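Local coordinates for cutm, flavoprotein of carbon monoxide dehydrogenase (Hydrogenophaga pseudoflava, PDB 1FFV), which is the FAD-binding subunit of carbon monoxide dehydrogenase and probably passes electrons from CO oxidation on to an external acceptor, at residues A19-L24 against N164-E169; V70-M75 against P85-R90; N79-S84 against E96-I101. All coordinates share one frame; numbering follows the deposited sequence.

In the fold
All three contacts lie in the FAD-binding domain. Along the chain, interactions 2 and 3 both fall between the two segments of interaction 1, and their own segments alternate. Interactions 1 and 2 have centres about 24 Å apart. They share the antiparallel five-stranded sheet, where strands 166-173 and 69-73 are neighbours. Val168 O and Ala74 N probably form a hydrogen bond there. Interactions 2 and 3 are closer, with centres about 10 Å apart, and helices 78-83 and 85-90 follow each other directly. Interactions 1 and 3 do not touch, but both reach FAD. Interaction 1 binds the adenine and interaction 3 touches the flavin, so they meet opposite ends of the same cofactor.

Interaction 1 (A19-L24 against N164-E169). With FAD (flavin-adenine dinucleotide), chain J.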
loop_
_atom_site.group_PDB
_atom_site.type_symbol
_atom_site.label_atom_id
_atom_site.label_comp_id
_atom_site.label_asym_id
_atom_site.label_seq_id
_atom_site.Cartn_x
_atom_site.Cartn_y
_atom_site.Cartn_z
ATOM N N ALA C 19 1.605 -46.945 26.835
ATOM C CA ALA C 19 0.994 -47.758 25.790
ATOM C C ALA C 19 1.426 -47.247 24.415
ATOM O O ALA C 19 1.851 -48.031 23.564
ATOM C CB ALA C 19 -0.533 -47.724 25.913
ATOM N N LEU C 20 1.324 -45.931 24.211
ATOM C CA LEU C 20 1.711 -45.295 22.948
ATOM C C LEU C 20 3.181 -45.543 22.622
ATOM O O LEU C 20 3.530 -45.790 21.464
ATOM C CB LEU C 20 1.433 -43.793 22.992
ATOM C CG LEU C 20 -0.028 -43.351 22.926
ATOM C CD1 LEU C 20 -0.119 -41.880 23.253
ATOM C CD2 LEU C 20 -0.607 -43.626 21.538
ATOM N N LEU C 21 4.040 -45.480 23.641
ATOM C CA LEU C 21 5.465 -45.730 23.452
ATOM C C LEU C 21 5.678 -47.150 22.935
ATOM O O LEU C 21 6.476 -47.379 22.019
ATOM C CB LEU C 21 6.226 -45.552 24.767
ATOM C CG LEU C 21 6.574 -44.134 25.203
ATOM C CD1 LEU C 21 7.133 -44.160 26.608
ATOM C CD2 LEU C 21 7.576 -43.526 24.228
ATOM N N GLY C 22 4.941 -48.095 23.524
ATOM C CA GLY C 22 5.042 -49.488 23.128
ATOM C C GLY C 22 4.480 -49.734 21.742
ATOM O O GLY C 22 5.058 -50.485 20.946
ATOM N N GLN C 23 3.365 -49.074 21.446
ATOM C CA GLN C 23 2.696 -49.204 20.158
ATOM C C GLN C 23 3.462 -48.562 18.999
ATOM O O GLN C 23 3.596 -49.160 17.925
ATOM C CB GLN C 23 1.301 -48.590 20.247
ATOM C CG GLN C 23 0.535 -48.555 18.934
ATOM C CD GLN C 23 -0.713 -47.693 19.021
ATOM O OE1 GLN C 23 -1.068 -47.019 18.044
ATOM N NE2 GLN C 23 -1.371 -47.693 20.187
ATOM N N LEU C 24 3.959 -47.344 19.224
ATOM C CA LEU C 24 4.691 -46.591 18.204
ATOM C C LEU C 24 6.174 -46.942 18.103
ATOM O O LEU C 24 6.788 -46.777 17.045
ATOM C CB LEU C 24 4.503 -45.089 18.439
ATOM C CG LEU C 24 3.039 -44.635 18.455
ATOM C CD1 LEU C 24 2.912 -43.228 19.004
ATOM C CD2 LEU C 24 2.443 -44.741 17.058
ATOM N N ASN C 164 10.480 -47.582 26.544
ATOM C CA ASN C 164 9.060 -47.706 26.848
ATOM C C ASN C 164 8.720 -47.244 28.262
ATOM O O ASN C 164 7.679 -47.610 28.807
ATOM C CB ASN C 164 8.556 -49.140 26.596
ATOM C CG ASN C 164 9.332 -50.202 27.379
ATOM O OD1 ASN C 164 10.101 -49.888 28.287
ATOM N ND2 ASN C 164 9.122 -51.464 27.028
ATOM N N GLU C 165 9.589 -46.425 28.852
ATOM C CA GLU C 165 9.345 -45.920 30.200
ATOM C C GLU C 165 9.124 -44.414 30.243
ATOM O O GLU C 165 9.544 -43.683 29.347
ATOM C CB GLU C 165 10.501 -46.272 31.134
ATOM C CG GLU C 165 10.613 -47.728 31.508
ATOM C CD GLU C 165 11.824 -47.987 32.369
ATOM O OE1 GLU C 165 12.922 -47.540 31.988
ATOM O OE2 GLU C 165 11.686 -48.622 33.432
ATOM N N VAL C 166 8.472 -43.967 31.313
ATOM C CA VAL C 166 8.187 -42.561 31.545
ATOM C C VAL C 166 8.639 -42.247 32.973
ATOM O O VAL C 166 8.230 -42.938 33.913
ATOM C CB VAL C 166 6.665 -42.280 31.441
ATOM C CG1 VAL C 166 6.356 -40.825 31.788
ATOM C CG2 VAL C 166 6.163 -42.611 30.053
ATOM N N MET C 167 9.521 -41.261 33.138
ATOM C CA MET C 167 9.949 -40.891 34.485
ATOM C C MET C 167 8.768 -40.172 35.100
ATOM O O MET C 167 8.301 -39.179 34.557
ATOM C CB MET C 167 11.170 -39.966 34.498
ATOM C CG MET C 167 11.682 -39.698 35.929
ATOM S SD MET C 167 13.108 -38.601 36.073
ATOM C CE MET C 167 14.408 -39.615 35.384
ATOM N N VAL C 168 8.273 -40.704 36.214
ATOM C CA VAL C 168 7.118 -40.142 36.908
ATOM C C VAL C 168 7.442 -39.054 37.936
ATOM O O VAL C 168 6.829 -37.981 37.932
ATOM C CB VAL C 168 6.286 -41.274 37.573
ATOM C CG1 VAL C 168 5.221 -40.700 38.504
ATOM C CG2 VAL C 168 5.637 -42.129 36.495
ATOM N N GLU C 169 8.420 -39.317 38.795
ATOM C CA GLU C 169 8.777 -38.358 39.831
ATOM C C GLU C 169 10.218 -38.486 40.303
ATOM O O GLU C 169 10.872 -39.515 40.103
ATOM C CB GLU C 169 7.829 -38.524 41.024
ATOM C CG GLU C 169 7.754 -39.959 41.535
ATOM C CD GLU C 169 6.657 -40.190 42.566
ATOM O OE1 GLU C 169 6.959 -40.776 43.630
ATOM O OE2 GLU C 169 5.488 -39.819 42.302
HETATM P PA FAD J . 12.335 -32.037 26.420
HETATM O O1A FAD J . 11.097 -32.737 26.036
HETATM O O2A FAD J . 12.805 -31.037 25.635
HETATM O O5B FAD J . 13.338 -33.142 26.439
HETATM C C5B FAD J . 13.125 -34.292 27.232
HETATM C C4B FAD J . 14.043 -35.391 26.715
HETATM O O4B FAD J . 13.935 -36.425 27.741
HETATM C C3B FAD J . 13.571 -36.143 25.499
HETATM O O3B FAD J . 14.462 -37.055 24.965
HETATM C C2B FAD J . 12.273 -36.693 26.050
HETATM O O2B FAD J . 11.751 -37.659 25.203
HETATM C C1B FAD J . 12.723 -37.231 27.372
HETATM N N9A FAD J . 11.842 -37.002 28.504
HETATM C C8A FAD J . 11.321 -35.808 28.932
HETATM N N7A FAD J . 10.550 -35.938 30.008
HETATM C C5A FAD J . 10.567 -37.281 30.286
HETATM C C6A FAD J . 9.935 -38.059 31.342
HETATM N N6A FAD J . 9.167 -37.556 32.270
HETATM N N1A FAD J . 10.196 -39.396 31.287
HETATM C C2A FAD J . 10.986 -39.958 30.345
HETATM N N3A FAD J . 11.607 -39.328 29.350
HETATM C C4A FAD J . 11.375 -37.983 29.363
HETATM N N1 FAD J . 19.587 -26.815 30.937
HETATM C C2 FAD J . 20.435 -26.777 31.954
HETATM O O2 FAD J . 20.507 -27.671 32.730
HETATM N N3 FAD J . 21.303 -25.683 32.186
HETATM C C4 FAD J . 21.312 -24.593 31.359
HETATM O O4 FAD J . 22.069 -23.671 31.592
HETATM C C4X FAD J . 20.393 -24.619 30.233
HETATM N N5 FAD J . 20.360 -23.583 29.390
HETATM C C5X FAD J . 19.483 -23.652 28.353
HETATM C C6 FAD J . 19.460 -22.563 27.481
HETATM C C7 FAD J . 18.622 -22.529 26.413
HETATM C C7M FAD J . 18.624 -21.339 25.484
HETATM C C8 FAD J . 17.727 -23.627 26.161
HETATM C C8M FAD J . 16.786 -23.616 24.978
HETATM C C9 FAD J . 17.731 -24.729 27.030
HETATM C C9A FAD J . 18.598 -24.741 28.115
HETATM N N10 FAD J . 18.657 -25.829 29.034
HETATM C C10 FAD J . 19.523 -25.783 30.064
HETATM C "C1'" FAD J . 17.727 -26.991 28.845
HETATM C "C2'" FAD J . 16.350 -27.187 29.635
HETATM O "O2'" FAD J . 17.101 -26.896 30.784
HETATM C "C3'" FAD J . 16.292 -28.480 28.845
HETATM O "O3'" FAD J . 15.116 -27.649 28.706
HETATM C "C4'" FAD J . 15.242 -29.528 29.145
HETATM O "O4'" FAD J . 16.604 -30.064 29.112
HETATM C "C5'" FAD J . 14.994 -30.829 28.373
HETATM O "O5'" FAD J . 13.814 -30.647 29.454
HETATM P P FAD J . 12.412 -30.496 28.858
HETATM O O1P FAD J . 11.484 -30.492 30.093
HETATM O O2P FAD J . 12.258 -29.374 28.061
HETATM O O3P FAD J . 12.186 -31.644 27.963
#
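Leu21 has CG anti to its carbonyl carbon (chi1 -80°), which sends the branch toward 164-169. Val166 answers with CG2, likewise anti to its own carbonyl carbon (CG1 at chi1 176°). The contact is helix-on-strand packing in the FAD-binding domain. The C-terminal half of helix 14-24 meets the start of strand 166-173, an inner strand of the antiparallel sheet. Leu21 CD1 does most of the touching. It meets Val166 CG2 at 3.9 Å and rests on the backbone before it, 3.8 Å from Asn164 C. Leu21 also packs on Ile52 of strand 50-53. Val18 and Val14, one and two turns back on the same helix, touch Val166. The apolar contact is therefore continued along the helix.

The carboxylate of Glu165 has its partners outside the contact. Glu165 OE1 accepts a hydrogen bond from Glu162 N and forms a salt bridge with Arg145 NH1. Just past Val166 the strand turns its backbone to the cofactor. Met167 uses both of its main-chain polar groups on the adenine, which probably fixes the rotation of the base. FAD N6A donates to Met167 O at 2.9 Å. Met167 N donates to FAD N1A at 2.7 Å, with an N-H...N angle of 156°.

Interaction 2 (V70-M75 against P85-R90). Unlike the reference sequence in segment 85-90: Ala89 (reference Gln).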
loop_
_atom_site.group_PDB
_atom_site.type_symbol
_atom_site.label_atom_id
_atom_site.label_comp_id
_atom_site.label_asym_id
_atom_site.label_seq_id
_atom_site.Cartn_x
_atom_site.Cartn_y
_atom_site.Cartn_z
ATOM N N VAL C 70 11.228 -35.856 49.761
ATOM C CA VAL C 70 10.545 -34.824 48.988
ATOM C C VAL C 70 10.233 -35.454 47.634
ATOM O O VAL C 70 11.098 -36.074 47.012
ATOM C CB VAL C 70 11.403 -33.553 48.810
ATOM C CG1 VAL C 70 10.695 -32.559 47.898
ATOM C CG2 VAL C 70 11.664 -32.906 50.167
ATOM N N VAL C 71 8.975 -35.365 47.224
ATOM C CA VAL C 71 8.538 -35.935 45.961
ATOM C C VAL C 71 8.248 -34.817 44.968
ATOM O O VAL C 71 7.406 -33.941 45.218
ATOM C CB VAL C 71 7.279 -36.806 46.152
ATOM C CG1 VAL C 71 6.995 -37.614 44.897
ATOM C CG2 VAL C 71 7.458 -37.717 47.351
ATOM N N ILE C 72 8.969 -34.848 43.850
ATOM C CA ILE C 72 8.828 -33.844 42.808
ATOM C C ILE C 72 8.360 -34.469 41.490
ATOM O O ILE C 72 9.033 -35.346 40.936
ATOM C CB ILE C 72 10.176 -33.119 42.566
ATOM C CG1 ILE C 72 10.684 -32.492 43.870
ATOM C CG2 ILE C 72 10.009 -32.051 41.507
ATOM C CD1 ILE C 72 12.087 -31.913 43.782
ATOM N N GLY C 73 7.210 -34.010 40.995
ATOM C CA GLY C 73 6.687 -34.522 39.736
ATOM C C GLY C 73 7.664 -34.269 38.601
ATOM O O GLY C 73 8.224 -33.177 38.492
ATOM N N ALA C 74 7.877 -35.272 37.755
ATOM C CA ALA C 74 8.808 -35.144 36.633
ATOM C C ALA C 74 8.532 -33.915 35.772
ATOM O O ALA C 74 9.461 -33.321 35.219
ATOM C CB ALA C 74 8.780 -36.398 35.775
ATOM N N MET C 75 7.258 -33.535 35.665
ATOM C CA MET C 75 6.862 -32.387 34.861
ATOM C C MET C 75 6.900 -31.037 35.579
ATOM O O MET C 75 6.381 -30.037 35.067
ATOM C CB MET C 75 5.495 -32.628 34.220
ATOM C CG MET C 75 5.528 -33.618 33.062
ATOM S SD MET C 75 6.672 -33.111 31.756
ATOM C CE MET C 75 5.677 -31.999 30.866
ATOM N N PRO C 85 7.732 -23.565 48.225
ATOM C CA PRO C 85 8.121 -23.400 49.629
ATOM C C PRO C 85 8.662 -24.701 50.219
ATOM O O PRO C 85 9.486 -24.674 51.130
ATOM C CB PRO C 85 6.829 -22.920 50.302
ATOM C CG PRO C 85 5.739 -23.391 49.379
ATOM C CD PRO C 85 6.332 -23.159 48.017
ATOM N N ILE C 86 8.238 -25.839 49.675
ATOM C CA ILE C 86 8.744 -27.123 50.155
ATOM C C ILE C 86 10.200 -27.280 49.706
ATOM O O ILE C 86 11.080 -27.541 50.524
ATOM C CB ILE C 86 7.911 -28.325 49.638
ATOM C CG1 ILE C 86 6.533 -28.349 50.303
ATOM C CG2 ILE C 86 8.627 -29.636 49.939
ATOM C CD1 ILE C 86 5.639 -29.463 49.798
ATOM N N VAL C 87 10.460 -27.092 48.414
ATOM C CA VAL C 87 11.820 -27.211 47.898
ATOM C C VAL C 87 12.740 -26.186 48.566
ATOM O O VAL C 87 13.891 -26.486 48.846
ATOM C CB VAL C 87 11.883 -27.056 46.351
ATOM C CG1 VAL C 87 13.315 -27.170 45.870
ATOM C CG2 VAL C 87 11.041 -28.121 45.674
ATOM N N GLN C 88 12.221 -25.000 48.865
ATOM C CA GLN C 88 13.017 -23.954 49.513
ATOM C C GLN C 88 13.447 -24.287 50.942
ATOM O O GLN C 88 14.559 -23.963 51.358
ATOM C CB GLN C 88 12.256 -22.632 49.529
ATOM C CG GLN C 88 12.192 -21.927 48.193
ATOM C CD GLN C 88 11.419 -20.621 48.267
ATOM O OE1 GLN C 88 10.961 -20.121 47.238
ATOM N NE2 GLN C 88 11.270 -20.065 49.471
ATOM N N ALA C 89 12.555 -24.925 51.691
ATOM C CA ALA C 89 12.835 -25.273 53.077
ATOM C C ALA C 89 13.552 -26.605 53.259
ATOM O O ALA C 89 14.428 -26.724 54.118
ATOM C CB ALA C 89 11.540 -25.262 53.886
ATOM N N ARG C 90 13.199 -27.588 52.435
ATOM C CA ARG C 90 13.761 -28.936 52.522
ATOM C C ARG C 90 14.949 -29.247 51.616
ATOM O O ARG C 90 15.750 -30.126 51.928
ATOM C CB ARG C 90 12.653 -29.962 52.268
ATOM C CG ARG C 90 11.446 -29.831 53.197
ATOM C CD ARG C 90 11.745 -30.394 54.581
ATOM N NE ARG C 90 11.541 -29.421 55.650
ATOM C CZ ARG C 90 10.369 -29.174 56.226
ATOM N NH1 ARG C 90 9.278 -29.825 55.834
ATOM N NH2 ARG C 90 10.293 -28.302 57.225
#
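Val70 carries this contact with both of its methyl groups. CG2 meets Arg90 CB at 3.7 Å, and the two side chains lie roughly perpendicular. CG1 faces Ile86 CG2 at 4.1 Å, where the side chains run past one another head to tail. The first torsion of Val70 explains the split. CG1 is anti to the backbone N (chi1 175°), which leaves CG2 anti to the carbonyl carbon. One branch serves each helix residue. Two residues on, Ile72 reaches across with its CD1 and comes within 4.4 Å of Val87 CG2, a looser contact.

The next shell fixes both partners. The axes of helix 85-90 and the strand piece 70-73 approach to 9.9 Å, with 139° between their directions. The strand is held in the antiparallel sheet between 63-66 and 166-173. Ile86 also packs on Ile63 and Glu65 of strand 63-66. Val87 leans on Leu94 and Ala95 of helix 92-97. At the start of the helix, Ser84 OG accepts the hydrogen bond of Val87 N as its N-cap. The guanidinium of Arg90 turns away from the strand, and its NH1 forms a salt bridge with Glu65 OE2.

Between strand and helix the chemistry is wholly apolar. Attachment depends on the fit of Val and Ile methyl groups against each other and against the Arg90 CB methylene, while the Arg90 charge is paired on the neighbouring strand.

Interaction 3 (N79-S84 against E96-I101); sequences NDLISS and EAAKLI. With FAD (flavin-adenine dinucleotide), chain J.
This is an apolar contact between helix 78-83 and the segment 96-101 that continues from helix 92-97, at a partly buried place in the FAD-binding domain. Ile82 makes most of the contact. Its CG1 sits 3.6 Å from Ala98 CB, and its CD1 lies 3.8 Å from Lys99 CG. CG2 is anti to the backbone N of Ile82, with chi1 at -64° placing CG1 anti to the carbonyl carbon. In this pose CG2 reaches further along the lysine, to 3.9 Å from Lys99 CE. Leu81 adds a looser touch, CD2 to Ala98 CB at 4.3 Å.

The three helices 78-83, 85-90 and 92-97 follow one another closely, and this contact brings the first back against the continuation of the third. Lys99 has an extended chain beyond CG. Its ammonium forms a salt bridge with Glu96, NZ to OE2 at 3.1 Å, on the syn side and 21° out of the carboxylate plane. That bond probably steadies the methylene chain beside Ile82. Cutting Ile82 back to an alanine is likely to open a gap over Ala98 and strip the Lys99 methylenes of their apolar cover.

Further along, the chain runs to the cofactor. Ile101 packs on His125 and Glu78, and its CG2 touches the flavin pyrimidine ring, 3.5 Å from FAD C2.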
loop_
_atom_site.group_PDB
_atom_site.type_symbol
_atom_site.label_atom_id
_atom_site.label_comp_id
_atom_site.label_asym_id
_atom_site.label_seq_id
_atom_site.Cartn_x
_atom_site.Cartn_y
_atom_site.Cartn_z
ATOM N N ASN C 79 10.931 -22.978 37.192
ATOM C CA ASN C 79 10.524 -21.861 38.048
ATOM C C ASN C 79 9.669 -22.288 39.249
ATOM O O ASN C 79 9.663 -21.623 40.286
ATOM C CB ASN C 79 9.792 -20.784 37.244
ATOM C CG ASN C 79 10.736 -19.908 36.436
ATOM O OD1 ASN C 79 10.349 -19.418 35.373
ATOM N ND2 ASN C 79 11.952 -19.695 36.926
ATOM N N ASP C 80 8.935 -23.388 39.100
ATOM C CA ASP C 80 8.104 -23.901 40.184
ATOM C C ASP C 80 8.986 -24.569 41.227
ATOM O O ASP C 80 8.597 -24.732 42.383
ATOM C CB ASP C 80 7.068 -24.884 39.644
ATOM C CG ASP C 80 5.877 -24.185 39.027
ATOM O OD1 ASP C 80 6.021 -23.030 38.583
ATOM O OD2 ASP C 80 4.780 -24.775 39.013
ATOM N N LEU C 81 10.182 -24.948 40.793
ATOM C CA LEU C 81 11.169 -25.568 41.652
ATOM C C LEU C 81 11.745 -24.446 42.518
ATOM O O LEU C 81 11.966 -24.615 43.718
ATOM C CB LEU C 81 12.266 -26.168 40.779
ATOM C CG LEU C 81 12.871 -27.502 41.179
ATOM C CD1 LEU C 81 11.791 -28.573 41.211
ATOM C CD2 LEU C 81 13.969 -27.857 40.192
ATOM N N ILE C 82 11.950 -23.290 41.892
ATOM C CA ILE C 82 12.492 -22.109 42.552
ATOM C C ILE C 82 11.502 -21.484 43.529
ATOM O O ILE C 82 11.886 -21.029 44.607
ATOM C CB ILE C 82 12.881 -21.026 41.514
ATOM C CG1 ILE C 82 13.999 -21.536 40.608
ATOM C CG2 ILE C 82 13.301 -19.733 42.204
ATOM C CD1 ILE C 82 14.322 -20.588 39.469
ATOM N N SER C 83 10.228 -21.450 43.153
ATOM C CA SER C 83 9.220 -20.838 44.006
ATOM C C SER C 83 8.559 -21.763 45.028
ATOM O O SER C 83 7.845 -21.293 45.912
ATOM C CB SER C 83 8.158 -20.155 43.147
ATOM O OG SER C 83 7.372 -21.125 42.491
ATOM N N SER C 84 8.800 -23.066 44.920
ATOM C CA SER C 84 8.219 -24.036 45.852
ATOM C C SER C 84 8.673 -23.863 47.305
ATOM O O SER C 84 9.862 -23.970 47.605
ATOM C CB SER C 84 8.542 -25.457 45.404
ATOM O OG SER C 84 8.328 -26.381 46.451
ATOM N N GLU C 96 17.907 -22.828 44.673
ATOM C CA GLU C 96 18.888 -21.814 44.302
ATOM C C GLU C 96 19.622 -22.129 43.009
ATOM O O GLU C 96 19.857 -21.242 42.195
ATOM C CB GLU C 96 19.891 -21.602 45.439
ATOM C CG GLU C 96 19.339 -20.791 46.601
ATOM C CD GLU C 96 18.943 -19.376 46.186
ATOM O OE1 GLU C 96 19.839 -18.583 45.796
ATOM O OE2 GLU C 96 17.733 -19.062 46.255
ATOM N N ALA C 97 19.978 -23.394 42.830
ATOM C CA ALA C 97 20.696 -23.846 41.649
ATOM C C ALA C 97 19.852 -23.744 40.388
ATOM O O ALA C 97 20.381 -23.518 39.299
ATOM C CB ALA C 97 21.176 -25.274 41.843
ATOM N N ALA C 98 18.541 -23.920 40.531
ATOM C CA ALA C 98 17.645 -23.838 39.384
ATOM C C ALA C 98 17.673 -22.433 38.784
ATOM O O ALA C 98 17.406 -22.258 37.596
ATOM C CB ALA C 98 16.227 -24.225 39.781
ATOM N N LYS C 99 18.020 -21.444 39.606
ATOM C CA LYS C 99 18.098 -20.053 39.158
ATOM C C LYS C 99 19.204 -19.871 38.131
ATOM O O LYS C 99 19.189 -18.920 37.355
ATOM C CB LYS C 99 18.362 -19.108 40.332
ATOM C CG LYS C 99 17.210 -18.953 41.310
ATOM C CD LYS C 99 17.577 -17.936 42.378
ATOM C CE LYS C 99 16.515 -17.834 43.463
ATOM N NZ LYS C 99 16.866 -16.753 44.442
ATOM N N LEU C 100 20.171 -20.780 38.151
ATOM C CA LEU C 100 21.301 -20.738 37.234
ATOM C C LEU C 100 21.015 -21.484 35.932
ATOM O O LEU C 100 21.893 -21.591 35.072
ATOM C CB LEU C 100 22.536 -21.344 37.909
ATOM C CG LEU C 100 22.925 -20.745 39.263
ATOM C CD1 LEU C 100 24.072 -21.531 39.878
ATOM C CD2 LEU C 100 23.286 -19.262 39.095
ATOM N N ILE C 101 19.805 -22.008 35.787
ATOM C CA ILE C 101 19.460 -22.747 34.582
ATOM C C ILE C 101 18.734 -21.887 33.562
ATOM O O ILE C 101 17.726 -21.253 33.877
ATOM C CB ILE C 101 18.595 -23.993 34.905
ATOM C CG1 ILE C 101 19.388 -24.963 35.782
ATOM C CG2 ILE C 101 18.148 -24.699 33.618
ATOM C CD1 ILE C 101 18.546 -26.101 36.329
HETATM P PA FAD J . 12.335 -32.037 26.420
HETATM O O1A FAD J . 11.097 -32.737 26.036
HETATM O O2A FAD J . 12.805 -31.037 25.635
HETATM O O5B FAD J . 13.338 -33.142 26.439
HETATM C C5B FAD J . 13.125 -34.292 27.232
HETATM C C4B FAD J . 14.043 -35.391 26.715
HETATM O O4B FAD J . 13.935 -36.425 27.741
HETATM C C3B FAD J . 13.571 -36.143 25.499
HETATM O O3B FAD J . 14.462 -37.055 24.965
HETATM C C2B FAD J . 12.273 -36.693 26.050
HETATM O O2B FAD J . 11.751 -37.659 25.203
HETATM C C1B FAD J . 12.723 -37.231 27.372
HETATM N N9A FAD J . 11.842 -37.002 28.504
HETATM C C8A FAD J . 11.321 -35.808 28.932
HETATM N N7A FAD J . 10.550 -35.938 30.008
HETATM C C5A FAD J . 10.567 -37.281 30.286
HETATM C C6A FAD J . 9.935 -38.059 31.342
HETATM N N6A FAD J . 9.167 -37.556 32.270
HETATM N N1A FAD J . 10.196 -39.396 31.287
HETATM C C2A FAD J . 10.986 -39.958 30.345
HETATM N N3A FAD J . 11.607 -39.328 29.350
HETATM C C4A FAD J . 11.375 -37.983 29.363
HETATM N N1 FAD J . 19.587 -26.815 30.937
HETATM C C2 FAD J . 20.435 -26.777 31.954
HETATM O O2 FAD J . 20.507 -27.671 32.730
HETATM N N3 FAD J . 21.303 -25.683 32.186
HETATM C C4 FAD J . 21.312 -24.593 31.359
HETATM O O4 FAD J . 22.069 -23.671 31.592
HETATM C C4X FAD J . 20.393 -24.619 30.233
HETATM N N5 FAD J . 20.360 -23.583 29.390
HETATM C C5X FAD J . 19.483 -23.652 28.353
HETATM C C6 FAD J . 19.460 -22.563 27.481
HETATM C C7 FAD J . 18.622 -22.529 26.413
HETATM C C7M FAD J . 18.624 -21.339 25.484
HETATM C C8 FAD J . 17.727 -23.627 26.161
HETATM C C8M FAD J . 16.786 -23.616 24.978
HETATM C C9 FAD J . 17.731 -24.729 27.030
HETATM C C9A FAD J . 18.598 -24.741 28.115
HETATM N N10 FAD J . 18.657 -25.829 29.034
HETATM C C10 FAD J . 19.523 -25.783 30.064
HETATM C "C1'" FAD J . 17.727 -26.991 28.845
HETATM C "C2'" FAD J . 16.350 -27.187 29.635
HETATM O "O2'" FAD J . 17.101 -26.896 30.784
HETATM C "C3'" FAD J . 16.292 -28.480 28.845
HETATM O "O3'" FAD J . 15.116 -27.649 28.706
HETATM C "C4'" FAD J . 15.242 -29.528 29.145
HETATM O "O4'" FAD J . 16.604 -30.064 29.112
HETATM C "C5'" FAD J . 14.994 -30.829 28.373
HETATM O "O5'" FAD J . 13.814 -30.647 29.454
HETATM P P FAD J . 12.412 -30.496 28.858
HETATM O O1P FAD J . 11.484 -30.492 30.093
HETATM O O2P FAD J . 12.258 -29.374 28.061
HETATM O O3P FAD J . 12.186 -31.644 27.963
#